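Local coordinates for protein maleylpyruvate isomerase (Ralstonia sp., PDB 2V6K) that catalyses the glutathione-dependent isomerisation of maleylpyruvate to fumarylpyruvate in naphthalene degradation, working as a homodimeric zeta-class glutathione S-transferase, at residues G90-R93 against V94-A98; P162-A165 against D166-V170. One frame throughout, in Å; residues are numbered along the deposited sequence.

Contact 1: G90-R93 against V94-A98; sequences GRQR and VRALA
Gly90 to Arg93 hand their carbonyls to the amides of Val94 to Leu97 in regular i to i+4 order, with Gly90 O to Val94 N at 3.0 Å and Gln92 O to Ala96 N at 2.8 Å, the latter the more bent of the two. This is the early part of helix 88-104, the first helix of the all-helical C-terminal domain of the glutathione S-transferase fold, and here one flank of it meets the second subunit.

On that flank Arg91 and Arg95, one turn apart, run side by side and point the same way. Their guanidinium groups do not stack: the planes stand 88° apart, and Arg95 NH1 sits over a face of the Arg91 group while Arg91 NH2 lies in the plane of the Arg95 group, at its edge. The Arg91 chain bends at its third torsion (71°), whereas Arg95 stays extended from CG to NE. Two cations this close presumably rely on nearby carboxylates: Arg95 NE pairs with Glu72 of its own chain, and Arg91 NH1 with Glu76 of the second subunit.

Arg93 reaches the same partner elsewhere: bent at its second torsion (-63°), it makes a salt bridge with Asp89 of its own chain, while NH1 gives a weak bond to Val63 O of the second subunit.

Val94, Ala96 and Leu97 each set a carbon against a carbonyl oxygen one turn back: Val94 CG2 is 3.4 Å from Gly90 O, Ala96 CB 3.3 Å from Gln92 O, and Leu97 CG 3.4 Å from Arg93 O. Val94 packs inward on Phe158, and Leu97 on Tyr143 and Leu146 of helix 125-149. Back at the arginine pair, a water joins the two groups unevenly, 2.9 Å from Arg95 NH2 and a weak 3.4 Å from Arg91 NH2.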
loop_
_atom_site.group_PDB
_atom_site.type_symbol
_atom_site.label_atom_id
_atom_site.label_comp_id
_atom_site.label_asym_id
_atom_site.label_seq_id
_atom_site.Cartn_x
_atom_site.Cartn_y
_atom_site.Cartn_z
ATOM N N GLY A 90 -0.992 -10.379 16.016
ATOM C CA GLY A 90 -2.091 -9.439 15.849
ATOM C C GLY A 90 -1.684 -8.211 15.063
ATOM O O GLY A 90 -2.437 -7.749 14.201
ATOM N N ARG A 91 -0.497 -7.674 15.352
ATOM C CA ARG A 91 0.061 -6.547 14.590
ATOM C C ARG A 91 0.088 -6.890 13.106
ATOM O O ARG A 91 -0.347 -6.093 12.271
ATOM C CB ARG A 91 1.493 -6.217 15.035
ATOM C CG ARG A 91 1.640 -5.339 16.261
ATOM C CD ARG A 91 3.093 -5.343 16.771
ATOM N NE ARG A 91 4.036 -4.626 15.899
ATOM C CZ ARG A 91 5.028 -5.191 15.203
ATOM N NH1 ARG A 91 5.234 -6.505 15.256
ATOM N NH2 ARG A 91 5.828 -4.438 14.450
ATOM N N GLN A 92 0.607 -8.073 12.783
ATOM C CA GLN A 92 0.734 -8.479 11.389
ATOM C C GLN A 92 -0.631 -8.627 10.723
ATOM O O GLN A 92 -0.812 -8.203 9.580
ATOM C CB GLN A 92 1.563 -9.761 11.275
ATOM C CG GLN A 92 2.130 -10.021 9.869
ATOM C CD GLN A 92 1.123 -10.590 8.881
ATOM O OE1 GLN A 92 1.301 -10.469 7.662
ATOM N NE2 GLN A 92 0.076 -11.227 9.390
ATOM N N ARG A 93 -1.595 -9.202 11.436
ATOM C CA ARG A 93 -2.940 -9.420 10.881
ATOM C C ARG A 93 -3.653 -8.107 10.596
ATOM O O ARG A 93 -4.296 -7.961 9.558
ATOM C CB ARG A 93 -3.813 -10.268 11.819
ATOM C CG ARG A 93 -3.202 -11.577 12.262
ATOM C CD ARG A 93 -2.968 -12.514 11.105
ATOM N NE ARG A 93 -2.203 -13.674 11.552
ATOM C CZ ARG A 93 -1.793 -14.669 10.772
ATOM N NH1 ARG A 93 -2.070 -14.682 9.472
ATOM N NH2 ARG A 93 -1.097 -15.656 11.306
ATOM N N VAL A 94 -3.557 -7.160 11.526
ATOM C CA VAL A 94 -4.188 -5.855 11.342
ATOM C C VAL A 94 -3.520 -5.107 10.195
ATOM O O VAL A 94 -4.200 -4.514 9.356
ATOM C CB VAL A 94 -4.176 -5.020 12.648
ATOM C CG1 VAL A 94 -4.639 -3.598 12.376
ATOM C CG2 VAL A 94 -5.077 -5.661 13.695
ATOM N N ARG A 95 -2.193 -5.139 10.135
ATOM C CA ARG A 95 -1.497 -4.518 9.007
ATOM C C ARG A 95 -1.845 -5.184 7.681
ATOM O O ARG A 95 -1.909 -4.509 6.657
ATOM C CB ARG A 95 0.015 -4.518 9.227
ATOM C CG ARG A 95 0.489 -3.525 10.271
ATOM C CD ARG A 95 2.007 -3.465 10.288
ATOM N NE ARG A 95 2.510 -2.410 11.168
ATOM C CZ ARG A 95 3.317 -2.597 12.205
ATOM N NH1 ARG A 95 3.746 -3.818 12.526
ATOM N NH2 ARG A 95 3.705 -1.548 12.918
ATOM N N ALA A 96 -2.060 -6.498 7.685
ATOM C CA ALA A 96 -2.406 -7.210 6.453
ATOM C C ALA A 96 -3.791 -6.802 5.958
ATOM O O ALA A 96 -3.982 -6.551 4.762
ATOM C CB ALA A 96 -2.324 -8.715 6.650
ATOM N N LEU A 97 -4.754 -6.728 6.874
ATOM C CA LEU A 97 -6.099 -6.275 6.524
ATOM C C LEU A 97 -6.044 -4.876 5.924
ATOM O O LEU A 97 -6.638 -4.613 4.873
ATOM C CB LEU A 97 -7.017 -6.293 7.753
ATOM C CG LEU A 97 -7.454 -7.680 8.233
ATOM C CD1 LEU A 97 -8.116 -7.585 9.597
ATOM C CD2 LEU A 97 -8.388 -8.349 7.230
ATOM N N ALA A 98 -5.309 -3.981 6.580
ATOM C CA ALA A 98 -5.181 -2.612 6.094
ATOM C C ALA A 98 -4.564 -2.595 4.705
ATOM O O ALA A 98 -5.028 -1.858 3.836
ATOM C CB ALA A 98 -4.355 -1.770 7.058
HETATM O O HOH W 1 5.179 -1.252 15.431
#

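Contact 2: P162-A165 against D166-V170; sequences PTLA and DCYLV
Thr163 and Asp166 close a capping box at the start of helix 164-178, the Thr-x-x-Asp element that recurs at this helix in glutathione S-transferases. Thr163 N donates to Asp166 OD2 over 2.9 Å, nearly straight at 163°, arriving on the anti side of the carboxylate and 23° out of its plane. With CG anti to the carbonyl carbon (chi1 -56°), the Asp166 carboxylate swings back past the helix start to receive that bond. Its other oxygen, OD1, is bonded to Ser157, so both oxygens help hold the group's orientation. Thr163 OG1, at the N-cap, accepts a weak capping bond from Ala165 N at 3.4 Å.

On the looser, water side the two side chains stay apart, Thr163 OG1 to Asp166 OD2 3.7 Å, and a water joins them, 2.7 Å from OG1 and 2.6 Å from OD2. Elsewhere, the first-turn backbone bonds to Thr163 O are weak.

Packing is closer around Leu164. Its carbonyl oxygen meets the edge of the Tyr168 ring, 3.1 Å from CD2, and Cys167 CB lies 3.3 Å from the same oxygen. The Leu164 and Tyr168 side chains run alongside each other, CD1 to CE2 4.2 Å. Cys167 packs on helix 12-24 of the thioredoxin-like domain, Leu164 and Tyr168 lean on helix 88-104, and Asp166 and Val170 are covered by helix 187-196.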
loop_
_atom_site.group_PDB
_atom_site.type_symbol
_atom_site.label_atom_id
_atom_site.label_comp_id
_atom_site.label_asym_id
_atom_site.label_seq_id
_atom_site.Cartn_x
_atom_site.Cartn_y
_atom_site.Cartn_z
ATOM N N PRO A 162 -11.818 -0.550 17.818
ATOM C CA PRO A 162 -11.381 -0.129 16.486
ATOM C C PRO A 162 -9.862 -0.167 16.364
ATOM O O PRO A 162 -9.149 0.130 17.325
ATOM C CB PRO A 162 -11.882 1.314 16.391
ATOM C CG PRO A 162 -13.000 1.391 17.383
ATOM C CD PRO A 162 -12.583 0.505 18.512
ATOM N N THR A 163 -9.384 -0.559 15.188
ATOM C CA THR A 163 -7.953 -0.581 14.892
ATOM C C THR A 163 -7.715 0.144 13.580
ATOM O O THR A 163 -8.666 0.580 12.907
ATOM C CB THR A 163 -7.397 -2.019 14.761
ATOM O OG1 THR A 163 -8.053 -2.687 13.676
ATOM C CG2 THR A 163 -7.578 -2.810 16.058
ATOM N N LEU A 164 -6.454 0.281 13.184
ATOM C CA LEU A 164 -6.219 0.954 11.915
ATOM C C LEU A 164 -6.836 0.222 10.721
ATOM O O LEU A 164 -7.139 0.851 9.713
ATOM C CB LEU A 164 -4.754 1.348 11.687
ATOM C CG LEU A 164 -3.604 0.353 11.649
ATOM C CD1 LEU A 164 -3.585 -0.441 10.352
ATOM C CD2 LEU A 164 -2.299 1.128 11.826
ATOM N N ALA A 165 -7.075 -1.087 10.836
ATOM C CA ALA A 165 -7.752 -1.794 9.741
ATOM C C ALA A 165 -9.129 -1.181 9.466
ATOM O O ALA A 165 -9.520 -1.006 8.309
ATOM C CB ALA A 165 -7.866 -3.287 10.030
ATOM N N ASP A 166 -9.850 -0.817 10.522
ATOM C CA ASP A 166 -11.165 -0.193 10.358
ATOM C C ASP A 166 -11.060 1.180 9.714
ATOM O O ASP A 166 -11.962 1.597 8.979
ATOM C CB ASP A 166 -11.879 -0.074 11.705
ATOM C CG ASP A 166 -12.018 -1.403 12.400
ATOM O OD1 ASP A 166 -12.556 -2.351 11.789
ATOM O OD2 ASP A 166 -11.591 -1.494 13.569
ATOM N N CYS A 167 -9.967 1.887 9.993
ATOM C CA CYS A 167 -9.716 3.185 9.366
ATOM C C CYS A 167 -9.607 3.054 7.858
ATOM O O CYS A 167 -10.019 3.957 7.138
ATOM C CB CYS A 167 -8.446 3.839 9.907
ATOM S SG CYS A 167 -8.480 4.216 11.657
ATOM N N TYR A 168 -9.056 1.936 7.388
ATOM C CA TYR A 168 -8.970 1.673 5.953
ATOM C C TYR A 168 -10.277 1.114 5.396
ATOM O O TYR A 168 -10.683 1.469 4.287
ATOM C CB TYR A 168 -7.865 0.667 5.655
ATOM C CG TYR A 168 -6.433 1.153 5.747
ATOM C CD1 TYR A 168 -5.617 1.170 4.613
ATOM C CD2 TYR A 168 -5.863 1.514 6.970
ATOM C CE1 TYR A 168 -4.289 1.559 4.686
ATOM C CE2 TYR A 168 -4.525 1.906 7.053
ATOM C CZ TYR A 168 -3.744 1.916 5.907
ATOM O OH TYR A 168 -2.421 2.262 5.970
ATOM N N LEU A 169 -10.927 0.217 6.137
ATOM C CA LEU A 169 -12.107 -0.466 5.617
ATOM C C LEU A 169 -13.289 0.471 5.384
ATOM O O LEU A 169 -13.937 0.413 4.332
ATOM C CB LEU A 169 -12.526 -1.620 6.538
ATOM C CG LEU A 169 -13.751 -2.405 6.064
ATOM C CD1 LEU A 169 -13.429 -3.192 4.795
ATOM C CD2 LEU A 169 -14.254 -3.319 7.176
ATOM N N VAL A 170 -13.578 1.321 6.361
ATOM C CA VAL A 170 -14.772 2.158 6.292
ATOM C C VAL A 170 -14.810 3.056 5.035
ATOM O O VAL A 170 -15.804 3.060 4.320
ATOM C CB VAL A 170 -15.014 2.910 7.625
ATOM C CG1 VAL A 170 -16.024 4.025 7.465
ATOM C CG2 VAL A 170 -15.489 1.915 8.681
HETATM O O HOH W 2 -10.479 -3.642 14.546
#

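How the contacts relate
Contacts 1 and 2 sit on two neighbouring helices of the C-terminal domain, their centres 10 Å apart, and they touch directly. Val94 CG1 of contact 1 reaches to 3.8 Å from Thr163 OG1 at the capping box, and a turn further on Ala98 CB packs at 3.6 Å against Leu164 CD1. Ala98 O lies 3.2 Å from Tyr168 CD1. Helix 88-104 thus carries arginines to the second subunit and small apolar side chains to helix 164-178. Tyr168 brings contact 2 nearer a glutathione site: its side chain is about 6 Å from a bound dicarboxyethyl glutathione, while the side chain of Ala96 comes no nearer than about 9 Å to one.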